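Local coordinates for oxidoreductase protein (Agrobacterium radiobacter, PDB 5UI9) that binds NAD and probably catalyses NAD-dependent oxidation or reduction of a small hydroxylated substrate, at residues 4-12 with 67-75. Residues are numbered along the deposited sequence; the frame is centred on the assembly and turned at random.
Sequences TELKGALIG and GFDFVDIAT. With NAD (nicotinamide-adenine-dinucleotide), chain C.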
loop_
_atom_site.group_PDB
_atom_site.type_symbol
_atom_site.label_atom_id
_atom_site.label_comp_id
_atom_site.label_asym_id
_atom_site.label_seq_id
_atom_site.Cartn_x
_atom_site.Cartn_y
_atom_site.Cartn_z
ATOM N N THR A 4 -36.138 8.854 -31.614
ATOM C CA THR A 4 -35.512 7.683 -32.304
ATOM C C THR A 4 -34.749 6.779 -31.317
ATOM O O THR A 4 -33.953 7.260 -30.505
ATOM C CB THR A 4 -34.563 8.134 -33.439
ATOM O OG1 THR A 4 -33.564 9.026 -32.920
ATOM C CG2 THR A 4 -35.348 8.842 -34.546
ATOM N N GLU A 5 -35.004 5.474 -31.416
ATOM C CA GLU A 5 -34.482 4.467 -30.491
ATOM C C GLU A 5 -33.338 3.717 -31.177
ATOM O O GLU A 5 -33.550 3.096 -32.220
ATOM C CB GLU A 5 -35.617 3.492 -30.121
ATOM C CG GLU A 5 -35.213 2.179 -29.432
ATOM C CD GLU A 5 -35.396 2.162 -27.923
ATOM O OE1 GLU A 5 -35.449 1.045 -27.362
ATOM O OE2 GLU A 5 -35.485 3.240 -27.297
ATOM N N LEU A 6 -32.138 3.767 -30.590
ATOM C CA LEU A 6 -30.996 2.996 -31.107
ATOM C C LEU A 6 -31.213 1.503 -30.875
ATOM O O LEU A 6 -31.773 1.109 -29.855
ATOM C CB LEU A 6 -29.673 3.439 -30.477
ATOM C CG LEU A 6 -29.140 4.827 -30.845
ATOM C CD1 LEU A 6 -27.899 5.133 -30.022
ATOM C CD2 LEU A 6 -28.826 4.939 -32.326
ATOM N N LYS A 7 -30.788 0.688 -31.841
ATOM C CA LYS A 7 -30.988 -0.764 -31.809
ATOM C C LYS A 7 -29.635 -1.448 -31.724
ATOM O O LYS A 7 -28.794 -1.260 -32.599
ATOM C CB LYS A 7 -31.725 -1.227 -33.068
ATOM C CG LYS A 7 -33.186 -0.789 -33.118
ATOM C CD LYS A 7 -33.600 -0.225 -34.480
ATOM C CE LYS A 7 -33.693 -1.292 -35.564
ATOM N NZ LYS A 7 -34.768 -2.294 -35.310
ATOM N N GLY A 8 -29.427 -2.235 -30.672
ATOM C CA GLY A 8 -28.160 -2.932 -30.467
ATOM C C GLY A 8 -28.235 -4.406 -30.794
ATOM O O GLY A 8 -29.307 -5.007 -30.773
ATOM N N ALA A 9 -27.088 -4.982 -31.121
ATOM C CA ALA A 9 -26.931 -6.432 -31.179
ATOM C C ALA A 9 -25.887 -6.799 -30.143
ATOM O O ALA A 9 -24.822 -6.195 -30.123
ATOM C CB ALA A 9 -26.482 -6.868 -32.555
ATOM N N LEU A 10 -26.192 -7.770 -29.284
ATOM C CA LEU A 10 -25.238 -8.231 -28.276
ATOM C C LEU A 10 -24.667 -9.580 -28.713
ATOM O O LEU A 10 -25.414 -10.480 -29.094
ATOM C CB LEU A 10 -25.886 -8.309 -26.896
ATOM C CG LEU A 10 -24.954 -8.769 -25.758
ATOM C CD1 LEU A 10 -25.181 -7.980 -24.478
ATOM C CD2 LEU A 10 -25.092 -10.266 -25.486
ATOM N N ILE A 11 -23.344 -9.696 -28.677
ATOM C CA ILE A 11 -22.632 -10.921 -29.058
ATOM C C ILE A 11 -21.906 -11.448 -27.821
ATOM O O ILE A 11 -21.025 -10.777 -27.287
ATOM C CB ILE A 11 -21.599 -10.650 -30.172
ATOM C CG1 ILE A 11 -22.272 -10.011 -31.398
ATOM C CG2 ILE A 11 -20.872 -11.939 -30.568
ATOM C CD1 ILE A 11 -21.284 -9.432 -32.385
ATOM N N GLY A 12 -22.278 -12.653 -27.390
ATOM C CA GLY A 12 -21.714 -13.303 -26.208
ATOM C C GLY A 12 -22.744 -13.297 -25.102
ATOM O O GLY A 12 -22.715 -12.432 -24.251
ATOM N N GLY A 67 -29.289 -4.503 -39.575
ATOM C CA GLY A 67 -30.483 -4.013 -38.895
ATOM C C GLY A 67 -30.241 -3.535 -37.471
ATOM O O GLY A 67 -31.170 -3.529 -36.664
ATOM N N PHE A 68 -29.008 -3.118 -37.161
ATOM C CA PHE A 68 -28.673 -2.573 -35.837
ATOM C C PHE A 68 -27.669 -1.419 -35.922
ATOM O O PHE A 68 -26.808 -1.392 -36.802
ATOM C CB PHE A 68 -28.159 -3.672 -34.889
ATOM C CG PHE A 68 -27.160 -4.600 -35.510
ATOM C CD1 PHE A 68 -27.586 -5.747 -36.182
ATOM C CD2 PHE A 68 -25.797 -4.337 -35.425
ATOM C CE1 PHE A 68 -26.667 -6.607 -36.761
ATOM C CE2 PHE A 68 -24.870 -5.194 -36.004
ATOM C CZ PHE A 68 -25.306 -6.333 -36.669
ATOM N N ASP A 69 -27.802 -0.476 -34.992
ATOM C CA ASP A 69 -26.976 0.742 -34.945
ATOM C C ASP A 69 -25.666 0.573 -34.160
ATOM O O ASP A 69 -24.724 1.343 -34.348
ATOM C CB ASP A 69 -27.781 1.889 -34.326
ATOM C CG ASP A 69 -29.089 2.133 -35.049
ATOM O OD1 ASP A 69 -29.051 2.330 -36.277
ATOM O OD2 ASP A 69 -30.148 2.110 -34.390
ATOM N N PHE A 70 -25.612 -0.403 -33.261
ATOM C CA PHE A 70 -24.368 -0.691 -32.551
ATOM C C PHE A 70 -24.272 -2.139 -32.131
ATOM O O PHE A 70 -25.266 -2.880 -32.141
ATOM C CB PHE A 70 -24.207 0.228 -31.341
ATOM C CG PHE A 70 -25.197 -0.031 -30.242
ATOM C CD1 PHE A 70 -26.424 0.618 -30.228
ATOM C CD2 PHE A 70 -24.892 -0.914 -29.201
ATOM C CE1 PHE A 70 -27.338 0.389 -29.210
ATOM C CE2 PHE A 70 -25.800 -1.146 -28.177
ATOM C CZ PHE A 70 -27.023 -0.492 -28.178
ATOM N N VAL A 71 -23.060 -2.532 -31.763
ATOM C CA VAL A 71 -22.791 -3.886 -31.321
ATOM C C VAL A 71 -22.181 -3.854 -29.916
ATOM O O VAL A 71 -21.335 -3.008 -29.621
ATOM C CB VAL A 71 -21.921 -4.653 -32.356
ATOM C CG1 VAL A 71 -20.514 -4.073 -32.489
ATOM C CG2 VAL A 71 -21.860 -6.129 -32.007
ATOM N N ASP A 72 -22.658 -4.754 -29.053
ATOM C CA ASP A 72 -22.156 -4.931 -27.696
ATOM C C ASP A 72 -21.479 -6.302 -27.605
ATOM O O ASP A 72 -22.141 -7.341 -27.592
ATOM C CB ASP A 72 -23.308 -4.810 -26.688
ATOM C CG ASP A 72 -22.830 -4.582 -25.246
ATOM O OD1 ASP A 72 -21.659 -4.195 -25.021
ATOM O OD2 ASP A 72 -23.653 -4.780 -24.328
ATOM N N ILE A 73 -20.151 -6.296 -27.551
ATOM C CA ILE A 73 -19.366 -7.527 -27.533
ATOM C C ILE A 73 -19.079 -7.911 -26.080
ATOM O O ILE A 73 -18.260 -7.270 -25.407
ATOM C CB ILE A 73 -18.065 -7.353 -28.347
ATOM C CG1 ILE A 73 -18.399 -7.029 -29.816
ATOM C CG2 ILE A 73 -17.202 -8.606 -28.268
ATOM C CD1 ILE A 73 -17.319 -6.260 -30.546
ATOM N N ALA A 74 -19.780 -8.945 -25.606
ATOM C CA ALA A 74 -19.616 -9.476 -24.247
ATOM C C ALA A 74 -19.028 -10.891 -24.216
ATOM O O ALA A 74 -19.251 -11.647 -23.256
ATOM C CB ALA A 74 -20.950 -9.444 -23.524
ATOM N N THR A 75 -18.268 -11.251 -25.248
ATOM C CA THR A 75 -17.574 -12.537 -25.270
ATOM C C THR A 75 -16.306 -12.449 -24.426
ATOM O O THR A 75 -15.911 -11.369 -23.993
ATOM C CB THR A 75 -17.159 -12.959 -26.697
ATOM O OG1 THR A 75 -16.210 -12.028 -27.226
ATOM C CG2 THR A 75 -18.365 -13.039 -27.619
HETATM P PA NAD C . -18.776 -16.523 -20.431
HETATM O O1A NAD C . -17.861 -17.623 -20.925
HETATM O O2A NAD C . -19.776 -16.805 -19.343
HETATM O O5B NAD C . -19.567 -15.926 -21.686
HETATM C C5B NAD C . -18.988 -15.799 -22.978
HETATM C C4B NAD C . -20.054 -16.196 -23.988
HETATM O O4B NAD C . -19.626 -15.801 -25.287
HETATM C C3B NAD C . -20.288 -17.698 -24.033
HETATM O O3B NAD C . -21.694 -17.963 -23.923
HETATM C C2B NAD C . -19.721 -18.150 -25.371
HETATM O O2B NAD C . -20.489 -19.209 -25.943
HETATM C C1B NAD C . -19.802 -16.881 -26.203
HETATM N N9A NAD C . -18.803 -16.700 -27.282
HETATM C C8A NAD C . -17.462 -16.813 -27.198
HETATM N N7A NAD C . -16.893 -16.529 -28.399
HETATM C C5A NAD C . -17.876 -16.211 -29.262
HETATM C C6A NAD C . -17.987 -15.809 -30.690
HETATM N N6A NAD C . -16.894 -15.682 -31.473
HETATM N N1A NAD C . -19.223 -15.567 -31.186
HETATM C C2A NAD C . -20.340 -15.686 -30.438
HETATM N N3A NAD C . -20.309 -16.047 -29.141
HETATM C C4A NAD C . -19.134 -16.315 -28.511
HETATM O O3 NAD C . -17.862 -15.272 -20.005
HETATM P PN NAD C . -18.321 -14.141 -18.946
HETATM O O1N NAD C . -18.029 -14.602 -17.540
HETATM O O2N NAD C . -19.711 -13.670 -19.290
HETATM O O5D NAD C . -17.242 -13.019 -19.307
HETATM C C5D NAD C . -17.229 -12.439 -20.605
HETATM C C4D NAD C . -16.361 -11.197 -20.559
HETATM O O4D NAD C . -16.927 -10.281 -19.617
HETATM C C3D NAD C . -14.940 -11.505 -20.108
HETATM O O3D NAD C . -14.002 -10.873 -20.985
HETATM C C2D NAD C . -14.855 -10.945 -18.698
HETATM O O2D NAD C . -13.571 -10.404 -18.385
HETATM C C1D NAD C . -15.918 -9.849 -18.705
HETATM N N1N NAD C . -16.514 -9.522 -17.396
HETATM C C2N NAD C . -16.631 -8.217 -17.091
HETATM C C3N NAD C . -17.178 -7.783 -15.894
HETATM C C7N NAD C . -17.266 -6.303 -15.639
HETATM O O7N NAD C . -17.477 -5.547 -16.584
HETATM N N7N NAD C . -17.119 -5.824 -14.401
HETATM C C4N NAD C . -17.618 -8.740 -14.979
HETATM C C5N NAD C . -17.499 -10.094 -15.303
HETATM C C6N NAD C . -16.948 -10.465 -16.529
#
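Ala9 N bonds to Phe70 O (3.0 Å), a rung of the ladder joining strands 6-11 and 70-73, parallel neighbours in the Rossmann sheet. Asp72 N to Ala9 O, Ile11 N to Asp72 O, and Ala74 N to Ile11 O (2.8 Å) continue it. Before strand 70-73, Lys7 O takes the amide of Asp69 in its carbonyl plane (2.7 Å) and, weakly, that of Phe70. With CG anti to the carbonyl carbon (chi1 -55°), the Asp69 carboxylate reaches back: OD2 accepts Lys7 N (3.0 Å) on its anti side, 20° out of plane.

Two rings cover opposite faces of the sheet. Phe70 lies flat against Gly8, whose CA sits 3.6 Å from the ring centroid; glycine leaves room for this. On that face Leu10 CD1 lies 3.5 Å from buried Asp72 OD2, an oxygen satisfied by Gln20 NE2 and Trp24 NE1. On the other, Ala9 CB, small enough to fit, rests over the Phe68 ring, and Ile11 CD1 presses tightly on Val71 CG2 (3.4 Å).

Gly12, whose positive phi (108°) suits glycine, brings CA to O4B of the NAD adenosine ribose (3.4 Å); Thr75 CG2 meets the adenine. The parallel ladder, with small residues facing rings and cofactor, thus carries both C-terminal ends to NAD.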